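Local atomic coordinates of Mannose/sialic acid-binding lectin (PDB entry 3A0C), a protein that binds mannose as a bulb-type plant lectin with anti-HIV activity, and probably sialic acid as well. Residues S44-L49 with R71-T76; H84-L89 with V96-V101. All blocks are in the same frame, centred on the assembly; numbering follows the deposited sequence.

Contact 1: S44-L49 with R71-T76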
ATOM      1  N   SER A  44     -14.879  12.890   0.517  1.00 22.16           N
ATOM      2  CA  SER A  44     -14.348  14.029   1.260  1.00 23.31           C
ATOM      3  C   SER A  44     -15.415  15.128   1.293  1.00 24.90           C
ATOM      4  O   SER A  44     -15.273  16.116   2.002  1.00 27.10           O
ATOM      5  CB  SER A  44     -13.080  14.563   0.599  1.00 21.60           C
ATOM      6  OG  SER A  44     -13.352  14.970  -0.724  1.00 23.67           O
ATOM      7  N   ASN A  45     -16.482  14.951   0.518  1.00 26.18           N
ATOM      8  CA  ASN A  45     -17.577  15.916   0.491  1.00 26.48           C
ATOM      9  C   ASN A  45     -17.158  17.306   0.049  1.00 27.01           C
ATOM     10  O   ASN A  45     -17.752  18.301   0.470  1.00 26.43           O
ATOM     11  CB  ASN A  45     -18.229  16.028   1.873  1.00 28.56           C
ATOM     12  CG  ASN A  45     -18.915  14.742   2.309  1.00 30.29           C
ATOM     13  OD1 ASN A  45     -19.686  14.157   1.555  1.00 29.90           O
ATOM     14  ND2 ASN A  45     -18.644  14.304   3.536  1.00 31.51           N
ATOM     15  N   THR A  46     -16.135  17.388  -0.788  1.00 26.64           N
ATOM     16  CA  THR A  46     -15.677  18.681  -1.273  1.00 26.97           C
ATOM     17  C   THR A  46     -16.107  18.920  -2.723  1.00 25.67           C
ATOM     18  O   THR A  46     -15.553  19.776  -3.414  1.00 25.78           O
ATOM     19  CB  THR A  46     -14.140  18.805  -1.151  1.00 28.69           C
ATOM     20  OG1 THR A  46     -13.507  17.671  -1.760  1.00 32.33           O
ATOM     21  CG2 THR A  46     -13.730  18.876   0.313  1.00 30.66           C
ATOM     22  N   GLY A  47     -17.107  18.168  -3.171  1.00 24.78           N
ATOM     23  CA  GLY A  47     -17.584  18.315  -4.531  1.00 24.64           C
ATOM     24  C   GLY A  47     -18.057  19.722  -4.850  1.00 24.65           C
ATOM     25  O   GLY A  47     -18.920  20.270  -4.167  1.00 25.51           O
ATOM     26  N   GLY A  48     -17.481  20.312  -5.893  1.00 25.65           N
ATOM     27  CA  GLY A  48     -17.864  21.652  -6.299  1.00 24.50           C
ATOM     28  C   GLY A  48     -17.085  22.763  -5.626  1.00 25.01           C
ATOM     29  O   GLY A  48     -17.331  23.938  -5.907  1.00 24.66           O
ATOM     30  N   LEU A  49     -16.145  22.406  -4.750  1.00 24.75           N
ATOM     31  CA  LEU A  49     -15.345  23.399  -4.037  1.00 25.03           C
ATOM     32  C   LEU A  49     -14.109  23.883  -4.789  1.00 25.46           C
ATOM     33  O   LEU A  49     -13.463  24.840  -4.365  1.00 26.04           O
ATOM     34  CB  LEU A  49     -14.921  22.856  -2.670  1.00 26.12           C
ATOM     35  CG  LEU A  49     -16.047  22.572  -1.679  1.00 25.84           C
ATOM     36  CD1 LEU A  49     -15.465  22.024  -0.387  1.00 26.55           C
ATOM     37  CD2 LEU A  49     -16.837  23.856  -1.424  1.00 26.43           C
ATOM     38  N   ARG A  71      -5.085  26.001  -3.504  1.00 24.65           N
ATOM     39  CA  ARG A  71      -5.800  26.299  -2.262  1.00 24.60           C
ATOM     40  C   ARG A  71      -6.104  24.997  -1.525  1.00 23.01           C
ATOM     41  O   ARG A  71      -6.506  24.010  -2.148  1.00 24.03           O
ATOM     42  CB  ARG A  71      -7.113  27.034  -2.554  1.00 26.91           C
ATOM     43  CG  ARG A  71      -6.944  28.253  -3.446  1.00 32.80           C
ATOM     44  CD  ARG A  71      -8.010  29.306  -3.189  1.00 37.89           C
ATOM     45  NE  ARG A  71      -8.008  29.753  -1.790  1.00 43.07           N
ATOM     46  CZ  ARG A  71      -8.623  30.854  -1.350  1.00 45.37           C
ATOM     47  NH1 ARG A  71      -9.291  31.637  -2.197  1.00 46.05           N
ATOM     48  NH2 ARG A  71      -8.582  31.167  -0.058  1.00 45.41           N
ATOM     49  N   VAL A  72      -5.907  24.997  -0.207  1.00 21.55           N
ATOM     50  CA  VAL A  72      -6.165  23.809   0.619  1.00 20.57           C
ATOM     51  C   VAL A  72      -7.655  23.593   0.779  1.00 18.50           C
ATOM     52  O   VAL A  72      -8.279  24.174   1.652  1.00 18.62           O
ATOM     53  CB  VAL A  72      -5.550  23.938   2.033  1.00 20.79           C
ATOM     54  CG1 VAL A  72      -5.892  22.694   2.872  1.00 19.54           C
ATOM     55  CG2 VAL A  72      -4.043  24.118   1.924  1.00 21.53           C
ATOM     56  N   ILE A  73      -8.215  22.747  -0.072  1.00 18.93           N
ATOM     57  CA  ILE A  73      -9.645  22.450  -0.057  1.00 18.90           C
ATOM     58  C   ILE A  73     -10.043  21.436   1.028  1.00 19.63           C
ATOM     59  O   ILE A  73     -11.148  21.504   1.570  1.00 20.90           O
ATOM     60  CB  ILE A  73     -10.094  21.890  -1.435  1.00 18.06           C
ATOM     61  CG1 ILE A  73      -9.844  22.931  -2.533  1.00 17.26           C
ATOM     62  CG2 ILE A  73     -11.542  21.456  -1.385  1.00 19.54           C
ATOM     63  CD1 ILE A  73     -10.478  24.252  -2.307  1.00 14.32           C
ATOM     64  N   TRP A  74      -9.130  20.519   1.350  1.00 18.13           N
ATOM     65  CA  TRP A  74      -9.388  19.455   2.322  1.00 16.91           C
ATOM     66  C   TRP A  74      -8.048  18.848   2.757  1.00 17.16           C
ATOM     67  O   TRP A  74      -7.088  18.843   1.989  1.00 17.48           O
ATOM     68  CB  TRP A  74     -10.261  18.385   1.649  1.00 16.07           C
ATOM     69  CG  TRP A  74     -10.630  17.183   2.466  1.00 16.19           C
ATOM     70  CD1 TRP A  74     -11.766  17.011   3.193  1.00 15.72           C
ATOM     71  CD2 TRP A  74      -9.883  15.959   2.593  1.00 16.85           C
ATOM     72  NE1 TRP A  74     -11.783  15.758   3.762  1.00 17.71           N
ATOM     73  CE2 TRP A  74     -10.638  15.093   3.409  1.00 17.91           C
ATOM     74  CE3 TRP A  74      -8.649  15.515   2.092  1.00 17.30           C
ATOM     75  CZ2 TRP A  74     -10.200  13.806   3.741  1.00 18.12           C
ATOM     76  CZ3 TRP A  74      -8.218  14.241   2.420  1.00 17.09           C
ATOM     77  CH2 TRP A  74      -8.992  13.401   3.237  1.00 16.67           C
ATOM     78  N   GLN A  75      -7.991  18.337   3.984  1.00 16.89           N
ATOM     79  CA  GLN A  75      -6.770  17.735   4.507  1.00 17.64           C
ATOM     80  C   GLN A  75      -7.076  16.879   5.723  1.00 16.56           C
ATOM     81  O   GLN A  75      -7.983  17.179   6.491  1.00 16.32           O
ATOM     82  CB  GLN A  75      -5.766  18.817   4.915  1.00 19.84           C
ATOM     83  CG  GLN A  75      -6.228  19.640   6.098  1.00 24.58           C
ATOM     84  CD  GLN A  75      -5.247  20.722   6.474  1.00 28.45           C
ATOM     85  OE1 GLN A  75      -4.084  20.437   6.753  1.00 31.93           O
ATOM     86  NE2 GLN A  75      -5.709  21.976   6.487  1.00 30.20           N
ATOM     87  N   THR A  76      -6.309  15.813   5.908  1.00 15.65           N
ATOM     88  CA  THR A  76      -6.538  14.951   7.054  1.00 17.73           C
ATOM     89  C   THR A  76      -5.795  15.567   8.230  1.00 19.45           C
ATOM     90  O   THR A  76      -6.031  15.217   9.395  1.00 20.34           O
ATOM     91  CB  THR A  76      -6.000  13.531   6.802  1.00 13.69           C
ATOM     92  OG1 THR A  76      -4.570  13.570   6.725  1.00 11.99           O
ATOM     93  CG2 THR A  76      -6.532  12.997   5.505  1.00 14.02           C
TER
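Ser44 lays its CB over the indole of Trp74, while Ile73, the preceding residue, packs against Thr46 and Leu49. Ile73 and Trp74 both face Ile65 of strand 63-66, forming a classic beta bulge in the outermost strand of one sheet of the beta-prism II fold. The bulge explains how two successive side chains can both turn to the loop 44-49 that follows strand 39-43 of another sheet.

The close-packed part is the end at Ser44 and Thr46, set against both Trp74 and Ile73. Ser44 CB sits 3.7 Å from the centroid of the five-membered ring of Trp74 and only 11° off its normal, a CH-pi contact. The backbone N of Thr76 lies over the opposite face, also toward the rim. The Thr46 side chain crosses that of Trp74 at about a right angle, CG2 lying 3.7 Å from Trp74 CB. The first torsion of Trp74 (chi1 179°) carries CG away from the backbone N and brings the indole beneath Ser44. The hydroxyls do not bond across the contact: Ser44 OG donates to Thr46 OG1 over 2.9 Å and is also hydrogen-bonded to Phe32 N, and OG1 to Cys30 O, whose residue forms a disulfide with Cys53, bonds that would fix the rotation of both side chains.

Toward Leu49 the contact thins out. A type II turn from Thr46 to Leu49, closed by Leu49 N donating to Thr46 O at 3.0 Å, places Gly47 and Gly48 at the exposed surface, and Leu49 itself is exposed. Its side chain meets Ile73 chiefly through CB and CD1, its carbonyl O lying by Ile73 CD1. Ile73 CG2 bridges the two parts, lying 3.7 Å from Thr46 CB and 3.9 Å from Leu49 CB.

Contact 2: H84-L89 with V96-V101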
ATOM      1  N   HIS A  84       8.491   9.110   4.716  1.00 23.13           N
ATOM      2  CA  HIS A  84       7.776   8.638   3.529  1.00 20.64           C
ATOM      3  C   HIS A  84       6.578   7.820   4.010  1.00 18.84           C
ATOM      4  O   HIS A  84       6.710   7.008   4.916  1.00 17.71           O
ATOM      5  CB  HIS A  84       8.693   7.788   2.643  1.00 23.12           C
ATOM      6  CG  HIS A  84       9.669   8.594   1.837  1.00 24.18           C
ATOM      7  ND1 HIS A  84       9.277   9.471   0.843  1.00 23.36           N
ATOM      8  CD2 HIS A  84      11.019   8.678   1.901  1.00 22.65           C
ATOM      9  CE1 HIS A  84      10.344  10.059   0.335  1.00 22.30           C
ATOM     10  NE2 HIS A  84      11.414   9.597   0.959  1.00 22.56           N
ATOM     11  N   TYR A  85       5.413   8.071   3.413  1.00 17.59           N
ATOM     12  CA  TYR A  85       4.167   7.396   3.767  1.00 16.19           C
ATOM     13  C   TYR A  85       3.472   6.847   2.529  1.00 15.73           C
ATOM     14  O   TYR A  85       3.920   7.069   1.391  1.00 15.20           O
ATOM     15  CB  TYR A  85       3.221   8.368   4.479  1.00 17.32           C
ATOM     16  CG  TYR A  85       3.766   8.902   5.778  1.00 17.57           C
ATOM     17  CD1 TYR A  85       4.847   9.791   5.796  1.00 18.69           C
ATOM     18  CD2 TYR A  85       3.226   8.491   6.996  1.00 19.09           C
ATOM     19  CE1 TYR A  85       5.385  10.258   7.008  1.00 19.99           C
ATOM     20  CE2 TYR A  85       3.749   8.949   8.217  1.00 21.08           C
ATOM     21  CZ  TYR A  85       4.831   9.831   8.215  1.00 21.73           C
ATOM     22  OH  TYR A  85       5.354  10.280   9.409  1.00 21.43           O
ATOM     23  N   VAL A  86       2.363   6.145   2.749  1.00 14.39           N
ATOM     24  CA  VAL A  86       1.627   5.542   1.649  1.00 13.66           C
ATOM     25  C   VAL A  86       0.122   5.555   1.947  1.00 13.82           C
ATOM     26  O   VAL A  86      -0.294   5.405   3.094  1.00 16.20           O
ATOM     27  CB  VAL A  86       2.118   4.052   1.399  1.00 13.22           C
ATOM     28  CG1 VAL A  86       1.716   3.146   2.574  1.00 10.68           C
ATOM     29  CG2 VAL A  86       1.573   3.518   0.082  1.00 11.25           C
ATOM     30  N   LEU A  87      -0.676   5.751   0.907  1.00 13.42           N
ATOM     31  CA  LEU A  87      -2.131   5.762   1.004  1.00 11.72           C
ATOM     32  C   LEU A  87      -2.557   4.460   0.320  1.00 11.94           C
ATOM     33  O   LEU A  87      -2.286   4.271  -0.869  1.00 13.76           O
ATOM     34  CB  LEU A  87      -2.681   6.966   0.239  1.00 12.00           C
ATOM     35  CG  LEU A  87      -4.174   7.293   0.277  1.00 14.21           C
ATOM     36  CD1 LEU A  87      -4.426   8.520  -0.583  1.00 18.50           C
ATOM     37  CD2 LEU A  87      -4.994   6.142  -0.251  1.00 18.10           C
ATOM     38  N   VAL A  88      -3.222   3.573   1.056  1.00 10.68           N
ATOM     39  CA  VAL A  88      -3.634   2.284   0.504  1.00 10.77           C
ATOM     40  C   VAL A  88      -5.150   2.008   0.463  1.00 10.68           C
ATOM     41  O   VAL A  88      -5.842   2.094   1.483  1.00 10.68           O
ATOM     42  CB  VAL A  88      -2.928   1.103   1.301  1.00 10.68           C
ATOM     43  CG1 VAL A  88      -3.326  -0.266   0.743  1.00 10.68           C
ATOM     44  CG2 VAL A  88      -1.427   1.279   1.247  1.00 10.68           C
ATOM     45  N   LEU A  89      -5.651   1.692  -0.733  1.00 11.29           N
ATOM     46  CA  LEU A  89      -7.046   1.294  -0.928  1.00 12.66           C
ATOM     47  C   LEU A  89      -6.982  -0.242  -0.770  1.00 13.85           C
ATOM     48  O   LEU A  89      -6.422  -0.954  -1.618  1.00 16.05           O
ATOM     49  CB  LEU A  89      -7.536   1.666  -2.329  1.00 11.50           C
ATOM     50  CG  LEU A  89      -8.818   0.955  -2.807  1.00 11.78           C
ATOM     51  CD1 LEU A  89      -9.999   1.213  -1.863  1.00 10.68           C
ATOM     52  CD2 LEU A  89      -9.136   1.420  -4.228  1.00 11.44           C
ATOM     53  N   VAL A  96      -6.404   3.420   3.991  1.00 13.33           N
ATOM     54  CA  VAL A  96      -5.477   3.756   5.062  1.00 10.97           C
ATOM     55  C   VAL A  96      -4.152   4.403   4.655  1.00 10.96           C
ATOM     56  O   VAL A  96      -3.581   4.096   3.606  1.00 10.68           O
ATOM     57  CB  VAL A  96      -5.148   2.463   5.863  1.00 10.90           C
ATOM     58  CG1 VAL A  96      -4.437   2.797   7.150  1.00 10.68           C
ATOM     59  CG2 VAL A  96      -6.421   1.677   6.115  1.00 10.68           C
ATOM     60  N   ILE A  97      -3.674   5.297   5.515  1.00 11.21           N
ATOM     61  CA  ILE A  97      -2.389   5.969   5.328  1.00 11.02           C
ATOM     62  C   ILE A  97      -1.442   5.315   6.343  1.00 10.68           C
ATOM     63  O   ILE A  97      -1.752   5.245   7.542  1.00 11.77           O
ATOM     64  CB  ILE A  97      -2.468   7.501   5.638  1.00 11.61           C
ATOM     65  CG1 ILE A  97      -3.358   8.210   4.613  1.00 11.83           C
ATOM     66  CG2 ILE A  97      -1.076   8.125   5.633  1.00 10.68           C
ATOM     67  CD1 ILE A  97      -3.473   9.725   4.819  1.00 10.68           C
ATOM     68  N   TYR A  98      -0.308   4.816   5.862  1.00 10.68           N
ATOM     69  CA  TYR A  98       0.680   4.186   6.740  1.00 11.03           C
ATOM     70  C   TYR A  98       2.019   4.906   6.642  1.00 11.27           C
ATOM     71  O   TYR A  98       2.330   5.516   5.618  1.00 13.71           O
ATOM     72  CB  TYR A  98       0.910   2.707   6.367  1.00 10.68           C
ATOM     73  CG  TYR A  98      -0.283   1.776   6.517  1.00 11.34           C
ATOM     74  CD1 TYR A  98      -1.137   1.518   5.433  1.00 10.68           C
ATOM     75  CD2 TYR A  98      -0.497   1.079   7.705  1.00 10.68           C
ATOM     76  CE1 TYR A  98      -2.155   0.582   5.529  1.00 10.68           C
ATOM     77  CE2 TYR A  98      -1.516   0.141   7.810  1.00 10.68           C
ATOM     78  CZ  TYR A  98      -2.334  -0.106   6.721  1.00 11.02           C
ATOM     79  OH  TYR A  98      -3.305  -1.075   6.815  1.00 11.88           O
ATOM     80  N   GLY A  99       2.816   4.812   7.699  1.00 13.32           N
ATOM     81  CA  GLY A  99       4.124   5.445   7.713  1.00 15.08           C
ATOM     82  C   GLY A  99       4.636   5.681   9.126  1.00 16.62           C
ATOM     83  O   GLY A  99       3.858   5.610  10.083  1.00 16.61           O
ATOM     84  N   PRO A 100       5.934   5.997   9.292  1.00 18.67           N
ATOM     85  CA  PRO A 100       6.911   6.137   8.201  1.00 19.09           C
ATOM     86  C   PRO A 100       7.357   4.790   7.608  1.00 19.64           C
ATOM     87  O   PRO A 100       6.734   3.750   7.822  1.00 19.29           O
ATOM     88  CB  PRO A 100       8.088   6.866   8.870  1.00 19.21           C
ATOM     89  CG  PRO A 100       7.509   7.458  10.130  1.00 21.14           C
ATOM     90  CD  PRO A 100       6.537   6.395  10.579  1.00 18.36           C
ATOM     91  N   VAL A 101       8.452   4.822   6.865  1.00 19.10           N
ATOM     92  CA  VAL A 101       8.997   3.624   6.258  1.00 19.80           C
ATOM     93  C   VAL A 101       9.701   2.786   7.342  1.00 19.07           C
ATOM     94  O   VAL A 101      10.436   3.314   8.169  1.00 18.85           O
ATOM     95  CB  VAL A 101      10.006   3.996   5.153  1.00 20.72           C
ATOM     96  CG1 VAL A 101       9.321   4.771   4.045  1.00 18.38           C
ATOM     97  CG2 VAL A 101      11.107   4.843   5.733  1.00 23.14           C
TER
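Val86 with Tyr98, and Val88 with Val96, exchange paired backbone hydrogen bonds in an antiparallel ladder of strands 86-89 and 96-98, whose axes approach to 4.6 Å and make 148° between their N-to-C directions. The bond from Val88 N to Val96 O is the shortest and straightest of the four, at 2.6 Å and 172°. Between the two pairs stands the non-hydrogen-bonded pair Leu87 and Ile97; both turn to one face of the sheet, where they meet Leu57 of strand 54-57. The other face carries Val86, Val88, Val96 and Tyr98. There Val88 CG2 meets the edge of the Tyr98 ring near its plane, and Val86 CG1 comes obliquely to Tyr98 CB at 3.9 Å.

The two strands form a beta hairpin of the bulb-type lectin fold, and the second strand pairs in turn with a strand of the second subunit, so that the sheet continues across the dimer interface. Tyr98 packs there on Val86 of the second subunit, while its OH is hydrogen-bonded to Gln90 OE1.

Past the ladder the ring of Tyr85 lies along the 98-100 backbone. Its CD2 rests 3.3 Å from Gly99 CA, where the absence of a side chain lets the ring come close. The peptide bond before Pro100 is cis, and the proline runs beside the tyrosine, pointing the same way, with CG 3.6 Å from Tyr85 OH. That hydroxyl is hydrogen-bonded to Lys81 O. At the end, Val101 CG1 presses on His84 CB at 3.4 Å.

Overall arrangement
Contact 1 closes before contact 2 opens along the chain, strand 86-89 being the next strand after 72-75. Their centres lie 20 Å apart, on opposite sides of the centre of the chain, although their nearest atoms come within about 4 Å. They do different work in the three-sheet prism. Contact 1 ties the loop leaving one sheet to the edge strand of a second; contact 2 lies within the third, pairing its middle strand with the one that continues into the second subunit. That subunit is near both: Thr76, at the end of segment 71-76, packs on its Trp103, as does Val96. One contact thus joins two faces of the prism, the other lies in the sheet extended across the dimer interface.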